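Local coordinates for protein diaminobutyrate-pyruvate transaminase and L-2,4-diaminobutyrate decarboxylase (Vibrio parahaemolyticus, PDB 2QMA) that probably acts, as the C-terminal domain of a longer fused enzyme, as a pyridoxal-phosphate-dependent L-2,4-diaminobutyrate decarboxylase, alongside a separate transaminase domain, at residues 76-80 / 81-85; 198-201 / 202-205; 475-479 / 480-484. One frame throughout, in Å; residues are numbered along the deposited sequence.

Contact 1. Residues 76-80 / 81-85; sequences KNAPL and KSVID
Pro79 O and the residues Ser82 and Val83 form the dense part of this local contact, in which one carbonyl takes two sound hydrogen bonds. Val83 N approaches Pro79 O at 3.2 Å in the plane of the carbonyl, with a fairly straight N-H...O angle of 159°. Ser82 OG gives its proton to Pro79 O at 3.0 Å, tilted modestly from that plane; Ser82 N adds a weak third bond. With chi1 at 72°, the hydroxyl sits between its own backbone N and carbonyl carbon, turned back toward the loop, where Ala78 CB and the CG and CD atoms of the proline ring touch it from the loop side.

Taken together, these bonds make the amino end of helix 80-92, with Pro79 as N-cap. Proline has no side-chain acceptor for the first-turn amides; its carbonyl takes the first i to i+4 bond of the helix, and the added feature is the Ser82 hydroxyl that joins it. Ala78 and Val83, just before the cap and four residues beyond it, meet as a small hydrophobic staple, CB of Ala78 lying 3.9 Å from CG2 of Val83. One turn on, Ile84 N reaches Leu80 O at 2.9 Å, and the side chains above cross obliquely, Leu80 CG to Ile84 CD1 3.9 Å. Helix 32-51 of the same chain, and Met113 and Met382 of the second subunit, pack on this pair.

The looser side belongs to Pro79, which is exposed, its ring meeting the helical residues only at the serine hydroxyl. Lys81 runs extended away from the loop to helix 32-51, where NZ bonds to Ser36 OG.

Contact 2. Residues 198-201 / 202-205; sequences DYAD and KLRI
Tyr199 O accepts a hydrogen bond from Lys202 N, and Ala200 O one from Leu203 N, each spanning 3.0 Å. Two successive bonds over three residues make a 3-10 turn, and this one delivers the chain into strand 203-208 of the large seven-stranded sheet, whose order and single antiparallel strand fit the fold type I pyridoxal-phosphate enzymes.

Lys202 illustrates how a side chain can run along such a turn. Its CB rests 3.4 Å from Tyr199 O. CG, placed anti to the carbonyl carbon (chi1 -74°), comes alongside the carboxylate of Asp201, with OD1 of that residue 3.9 Å from it; the two side chains lie next to each other and point the same way. CD has Tyr199 O and Asp201 OD1 both at the edge of contact, on one side of it, and after CE the chain bends, chi4 being 93°. The tip, NZ, stays 4.5 Å from Asp201 OD1, too far for a salt bridge, although a water bonded to Asp201 OD2 also makes a weak bond to NZ. The charges are near enough for a favourable long-range interaction, probably weakened by solvent.

On the buried side, Leu203 packs CD1 against Ala200, while its CD2 approaches the Tyr199 ring at the edge. The tyrosine hydroxyl itself bonds to Ser187 of helix 167-187.

Arg204 folds back, bent at chi2, and closes the turn from the strand side. Its NH1 bonds both to Leu203 O and, very straight at 170°, to Asp201 O 2.9 Å away; both acceptors lie in the guanidinium plane. A water linking Arg204 NH2 to Asp201 O completes a second path to the same carbonyl oxygen.

Contact 3. Residues 475-479 / 480-484; sequences PCLTT and SDFES
Asp481 OD2 is gripped from the loop by Thr478, whose backbone N donates to it at 2.9 Å with an N-H...O angle of 155°. The amide arrives on the anti side of the carboxylate, 34° out of its plane. Thr478 OG1 stands 3.2 Å from the same Asp481 OD2, a weak bond if made at all, and its proton may instead serve Ser480 OG, 2.9 Å from that OG1; either hydroxyl could be the donor there. Asp481 reaches back because its CG lies anti to its own carbonyl carbon, chi1 -70°, which carries the carboxylate across the start of the helix.

Thr478 is the N-cap of helix 479-495, and the aspartate three residues later supplies the half of a capping box in which a side chain receives the N-cap amide. A negative charge here would probably interact favourably with the helix dipole. A hydrophobic staple accompanies this half-box: Leu477 and Phe482 cross at about a right angle, Leu477 CD1 lying 3.7 Å from CZ of the ring and approaching obliquely. Helix 389-411 packs on the phenylalanine through Gln402, Val406 and Met409.

The backbone winds up with Glu483 N donating to Thr479 O at 2.9 Å. On this exposed flank, Thr479 CG2 only brushes Glu483 OE2, 4.0 Å away.

Overall arrangement
The three contacts follow one another along the chain. Contacts 1 and 3 both start a helix after a loop: in contact 1 a serine hydroxyl returns to the N-cap carbonyl, in contact 3 an aspartate carboxylate takes the N-cap amide, and both add a hydrophobic staple. Their centres are 39 Å apart, yet both reach the second subunit. Contact 2 instead starts a strand of the large sheet; its centre lies 55 Å from that of contact 1 and 50 Å from that of contact 3, on the opposite side of the chain's centre from the latter. All three lie away from Lys325, the predicted attachment point of pyridoxal phosphate, which is unmodified in this structure.

Contact 1. Residues 76-80 / 81-85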
loop_
_atom_site.group_PDB
_atom_site.type_symbol
_atom_site.label_atom_id
_atom_site.label_comp_id
_atom_site.label_asym_id
_atom_site.label_seq_id
_atom_site.Cartn_x
_atom_site.Cartn_y
_atom_site.Cartn_z
ATOM N N LYS A 76 3.593 -28.865 -4.677
ATOM C CA LYS A 76 2.474 -28.879 -5.621
ATOM C C LYS A 76 3.006 -28.628 -7.023
ATOM O O LYS A 76 2.906 -29.507 -7.869
ATOM C CB LYS A 76 1.412 -27.853 -5.235
ATOM C CG LYS A 76 0.151 -27.948 -6.064
ATOM C CD LYS A 76 -0.959 -27.213 -5.339
ATOM C CE LYS A 76 -2.234 -27.241 -6.150
ATOM N NZ LYS A 76 -3.361 -26.678 -5.335
ATOM N N ASN A 77 3.606 -27.446 -7.241
ATOM C CA ASN A 77 4.212 -27.053 -8.531
ATOM C C ASN A 77 3.338 -27.376 -9.747
ATOM O O ASN A 77 3.807 -27.989 -10.720
ATOM C CB ASN A 77 5.629 -27.654 -8.654
ATOM C CG ASN A 77 6.486 -27.354 -7.433
ATOM O OD1 ASN A 77 6.330 -26.298 -6.822
ATOM N ND2 ASN A 77 7.371 -28.294 -7.051
ATOM N N ALA A 78 2.066 -26.969 -9.664
ATOM C CA ALA A 78 1.056 -27.268 -10.682
ATOM C C ALA A 78 1.010 -26.218 -11.802
ATOM O O ALA A 78 1.463 -25.080 -11.604
ATOM C CB ALA A 78 -0.347 -27.421 -10.016
ATOM N N PRO A 79 0.446 -26.589 -12.979
ATOM C CA PRO A 79 0.305 -25.606 -14.050
ATOM C C PRO A 79 -0.580 -24.458 -13.598
ATOM O O PRO A 79 -1.523 -24.652 -12.806
ATOM C CB PRO A 79 -0.374 -26.380 -15.192
ATOM C CG PRO A 79 -0.826 -27.688 -14.610
ATOM C CD PRO A 79 -0.071 -27.927 -13.350
ATOM N N LEU A 80 -0.272 -23.271 -14.106
ATOM C CA LEU A 80 -0.863 -22.026 -13.570
ATOM C C LEU A 80 -2.387 -22.048 -13.716
ATOM O O LEU A 80 -3.109 -21.663 -12.802
ATOM C CB LEU A 80 -0.261 -20.787 -14.242
ATOM C CG LEU A 80 -0.796 -19.405 -13.807
ATOM C CD1 LEU A 80 -0.964 -19.336 -12.296
ATOM C CD2 LEU A 80 0.153 -18.323 -14.274
ATOM N N LYS A 81 -2.879 -22.500 -14.859
ATOM C CA LYS A 81 -4.319 -22.527 -15.060
ATOM C C LYS A 81 -5.046 -23.397 -14.023
ATOM O O LYS A 81 -6.141 -23.040 -13.591
ATOM C CB LYS A 81 -4.670 -22.934 -16.501
ATOM C CG LYS A 81 -4.440 -21.832 -17.533
ATOM C CD LYS A 81 -4.529 -22.339 -18.979
ATOM C CE LYS A 81 -4.060 -21.239 -19.934
ATOM N NZ LYS A 81 -4.570 -21.477 -21.318
ATOM N N SER A 82 -4.449 -24.520 -13.606
ATOM C CA SER A 82 -5.101 -25.359 -12.576
ATOM C C SER A 82 -5.089 -24.666 -11.197
ATOM O O SER A 82 -6.052 -24.775 -10.438
ATOM C CB SER A 82 -4.590 -26.814 -12.543
ATOM O OG SER A 82 -3.276 -26.946 -12.027
ATOM N N VAL A 83 -4.008 -23.946 -10.902
ATOM C CA VAL A 83 -3.894 -23.194 -9.658
ATOM C C VAL A 83 -4.962 -22.094 -9.626
ATOM O O VAL A 83 -5.590 -21.853 -8.578
ATOM C CB VAL A 83 -2.502 -22.569 -9.494
ATOM C CG1 VAL A 83 -2.465 -21.701 -8.221
ATOM C CG2 VAL A 83 -1.379 -23.671 -9.449
ATOM N N ILE A 84 -5.152 -21.439 -10.776
ATOM C CA ILE A 84 -6.215 -20.459 -10.953
ATOM C C ILE A 84 -7.575 -21.114 -10.683
ATOM O O ILE A 84 -8.420 -20.520 -10.036
ATOM C CB ILE A 84 -6.197 -19.823 -12.370
ATOM C CG1 ILE A 84 -5.031 -18.825 -12.484
ATOM C CG2 ILE A 84 -7.497 -19.102 -12.669
ATOM C CD1 ILE A 84 -4.631 -18.526 -13.931
ATOM N N ASP A 85 -7.778 -22.337 -11.186
ATOM C CA ASP A 85 -9.054 -23.055 -11.012
ATOM C C ASP A 85 -9.285 -23.318 -9.537
ATOM O O ASP A 85 -10.379 -23.114 -9.026
ATOM C CB ASP A 85 -9.013 -24.428 -11.701
ATOM C CG ASP A 85 -9.160 -24.357 -13.199
ATOM O OD1 ASP A 85 -9.560 -23.305 -13.759
ATOM O OD2 ASP A 85 -8.871 -25.411 -13.825
#

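Contact 2. Residues 198-201 / 202-205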
loop_
_atom_site.group_PDB
_atom_site.type_symbol
_atom_site.label_atom_id
_atom_site.label_comp_id
_atom_site.label_asym_id
_atom_site.label_seq_id
_atom_site.Cartn_x
_atom_site.Cartn_y
_atom_site.Cartn_z
ATOM N N ASP A 198 11.743 19.173 23.241
ATOM C CA ASP A 198 11.448 18.916 24.685
ATOM C C ASP A 198 10.027 19.285 25.120
ATOM O O ASP A 198 9.505 18.729 26.075
ATOM C CB ASP A 198 12.478 19.532 25.697
ATOM C CG ASP A 198 12.206 19.038 27.195
ATOM O OD1 ASP A 198 12.312 17.824 27.465
ATOM O OD2 ASP A 198 11.832 19.837 28.098
ATOM N N TYR A 199 9.382 20.197 24.396
ATOM C CA TYR A 199 8.005 20.537 24.689
ATOM C C TYR A 199 6.973 19.603 24.038
ATOM O O TYR A 199 5.776 19.853 24.118
ATOM C CB TYR A 199 7.731 22.001 24.308
ATOM C CG TYR A 199 8.063 22.371 22.869
ATOM C CD1 TYR A 199 7.148 22.118 21.834
ATOM C CD2 TYR A 199 9.282 22.979 22.535
ATOM C CE1 TYR A 199 7.431 22.459 20.513
ATOM C CE2 TYR A 199 9.546 23.340 21.202
ATOM C CZ TYR A 199 8.601 23.051 20.209
ATOM O OH TYR A 199 8.828 23.355 18.882
ATOM N N ALA A 200 7.420 18.514 23.407
ATOM C CA ALA A 200 6.475 17.597 22.717
ATOM C C ALA A 200 5.347 17.071 23.619
ATOM O O ALA A 200 4.257 16.742 23.135
ATOM C CB ALA A 200 7.214 16.400 22.099
ATOM N N ASP A 201 5.646 16.917 24.907
ATOM C CA ASP A 201 4.686 16.340 25.865
ATOM C C ASP A 201 3.445 17.236 26.015
ATOM O O ASP A 201 2.403 16.817 26.511
ATOM C CB ASP A 201 5.359 16.134 27.212
ATOM C CG ASP A 201 5.602 17.461 27.978
ATOM O OD1 ASP A 201 6.382 18.351 27.527
ATOM O OD2 ASP A 201 5.006 17.609 29.067
ATOM N N LYS A 202 3.595 18.484 25.595
ATOM C CA LYS A 202 2.512 19.446 25.658
ATOM C C LYS A 202 1.641 19.458 24.409
ATOM O O LYS A 202 0.558 20.020 24.445
ATOM C CB LYS A 202 3.061 20.855 25.918
ATOM C CG LYS A 202 3.539 21.064 27.334
ATOM C CD LYS A 202 4.610 22.152 27.326
ATOM C CE LYS A 202 4.640 22.908 28.625
ATOM N NZ LYS A 202 5.631 22.292 29.515
ATOM N N LEU A 203 2.160 18.930 23.302
ATOM C CA LEU A 203 1.456 19.031 22.029
ATOM C C LEU A 203 0.140 18.261 22.075
ATOM O O LEU A 203 0.055 17.156 22.670
ATOM C CB LEU A 203 2.336 18.509 20.876
ATOM C CG LEU A 203 3.628 19.333 20.636
ATOM C CD1 LEU A 203 4.543 18.620 19.608
ATOM C CD2 LEU A 203 3.327 20.730 20.134
ATOM N N ARG A 204 -0.889 18.844 21.473
ATOM C CA ARG A 204 -2.213 18.222 21.498
ATOM C C ARG A 204 -2.881 18.313 20.127
ATOM O O ARG A 204 -2.828 19.360 19.468
ATOM C CB ARG A 204 -3.144 18.872 22.540
ATOM C CG ARG A 204 -2.768 18.610 24.015
ATOM C CD ARG A 204 -2.859 17.126 24.387
ATOM N NE ARG A 204 -2.592 16.916 25.827
ATOM C CZ ARG A 204 -1.376 16.762 26.328
ATOM N NH1 ARG A 204 -0.336 16.826 25.503
ATOM N NH2 ARG A 204 -1.189 16.553 27.651
ATOM N N ILE A 205 -3.524 17.209 19.743
ATOM C CA ILE A 205 -4.335 17.151 18.542
ATOM C C ILE A 205 -5.805 17.124 19.007
ATOM O O ILE A 205 -6.221 16.292 19.840
ATOM C CB ILE A 205 -4.070 15.873 17.764
ATOM C CG1 ILE A 205 -2.583 15.745 17.381
ATOM C CG2 ILE A 205 -5.080 15.726 16.574
ATOM C CD1 ILE A 205 -2.149 14.271 17.060
HETATM O O HOH W 1 1.926 15.213 23.197
HETATM O O HOH W 2 1.080 15.579 28.959
HETATM O O HOH W 3 3.283 20.034 30.141
#

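Contact 3. Residues 475-479 / 480-484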
loop_
_atom_site.group_PDB
_atom_site.type_symbol
_atom_site.label_atom_id
_atom_site.label_comp_id
_atom_site.label_asym_id
_atom_site.label_seq_id
_atom_site.Cartn_x
_atom_site.Cartn_y
_atom_site.Cartn_z
ATOM N N PRO A 475 -24.746 2.168 -6.013
ATOM C CA PRO A 475 -25.751 3.129 -6.491
ATOM C C PRO A 475 -26.863 2.469 -7.312
ATOM O O PRO A 475 -27.742 3.160 -7.853
ATOM C CB PRO A 475 -24.909 4.123 -7.311
ATOM C CG PRO A 475 -23.798 3.254 -7.911
ATOM C CD PRO A 475 -23.558 2.139 -6.886
ATOM N N CYS A 476 -26.841 1.128 -7.376
ATOM C CA CYS A 476 -27.724 0.368 -8.290
ATOM C C CYS A 476 -28.824 -0.422 -7.585
ATOM O O CYS A 476 -29.517 -1.221 -8.200
ATOM C CB CYS A 476 -26.854 -0.577 -9.150
ATOM S SG CYS A 476 -25.784 0.283 -10.319
ATOM N N LEU A 477 -28.961 -0.205 -6.288
ATOM C CA LEU A 477 -29.975 -0.824 -5.436
ATOM C C LEU A 477 -31.340 -0.155 -5.579
ATOM O O LEU A 477 -31.420 1.028 -5.861
ATOM C CB LEU A 477 -29.524 -0.723 -3.972
ATOM C CG LEU A 477 -28.142 -1.290 -3.616
ATOM C CD1 LEU A 477 -27.804 -0.996 -2.137
ATOM C CD2 LEU A 477 -28.030 -2.781 -3.914
ATOM N N THR A 478 -32.411 -0.937 -5.384
ATOM C CA THR A 478 -33.783 -0.453 -5.564
ATOM C C THR A 478 -34.540 -0.589 -4.256
ATOM O O THR A 478 -34.074 -1.249 -3.326
ATOM C CB THR A 478 -34.545 -1.296 -6.647
ATOM O OG1 THR A 478 -34.527 -2.661 -6.241
ATOM C CG2 THR A 478 -33.874 -1.200 -7.993
ATOM N N THR A 479 -35.714 0.045 -4.186
ATOM C CA THR A 479 -36.603 -0.063 -3.026
ATOM C C THR A 479 -36.817 -1.526 -2.662
ATOM O O THR A 479 -36.721 -1.893 -1.501
ATOM C CB THR A 479 -37.988 0.611 -3.303
ATOM O OG1 THR A 479 -37.775 1.929 -3.814
ATOM C CG2 THR A 479 -38.847 0.688 -2.033
ATOM N N SER A 480 -37.100 -2.356 -3.662
ATOM C CA SER A 480 -37.397 -3.770 -3.431
ATOM C C SER A 480 -36.183 -4.518 -2.848
ATOM O O SER A 480 -36.349 -5.491 -2.116
ATOM C CB SER A 480 -37.891 -4.431 -4.727
ATOM O OG SER A 480 -36.903 -4.260 -5.737
ATOM N N ASP A 481 -34.965 -4.074 -3.180
ATOM C CA ASP A 481 -33.778 -4.640 -2.516
ATOM C C ASP A 481 -33.829 -4.427 -1.005
ATOM O O ASP A 481 -33.497 -5.341 -0.235
ATOM C CB ASP A 481 -32.474 -4.032 -3.078
ATOM C CG ASP A 481 -32.191 -4.492 -4.525
ATOM O OD1 ASP A 481 -32.508 -5.651 -4.859
ATOM O OD2 ASP A 481 -31.656 -3.703 -5.333
ATOM N N PHE A 482 -34.216 -3.212 -0.598
ATOM C CA PHE A 482 -34.249 -2.821 0.810
ATOM C C PHE A 482 -35.404 -3.485 1.543
ATOM O O PHE A 482 -35.223 -3.948 2.664
ATOM C CB PHE A 482 -34.242 -1.304 0.958
ATOM C CG PHE A 482 -32.866 -0.710 0.747
ATOM C CD1 PHE A 482 -31.891 -0.848 1.738
ATOM C CD2 PHE A 482 -32.529 -0.102 -0.465
ATOM C CE1 PHE A 482 -30.590 -0.352 1.559
ATOM C CE2 PHE A 482 -31.193 0.414 -0.671
ATOM C CZ PHE A 482 -30.250 0.294 0.360
ATOM N N GLU A 483 -36.570 -3.557 0.891
ATOM C CA GLU A 483 -37.708 -4.250 1.452
ATOM C C GLU A 483 -37.380 -5.708 1.740
ATOM O O GLU A 483 -37.661 -6.225 2.824
ATOM C CB GLU A 483 -38.915 -4.165 0.511
ATOM C CG GLU A 483 -39.463 -2.782 0.493
ATOM C CD GLU A 483 -40.707 -2.629 -0.363
ATOM O OE1 GLU A 483 -40.936 -3.437 -1.307
ATOM O OE2 GLU A 483 -41.441 -1.658 -0.088
ATOM N N SER A 484 -36.791 -6.369 0.759
ATOM C CA SER A 484 -36.346 -7.747 0.944
ATOM C C SER A 484 -35.229 -7.912 2.006
ATOM O O SER A 484 -35.232 -8.930 2.728
ATOM C CB SER A 484 -35.935 -8.349 -0.393
ATOM O OG SER A 484 -35.041 -9.412 -0.183
#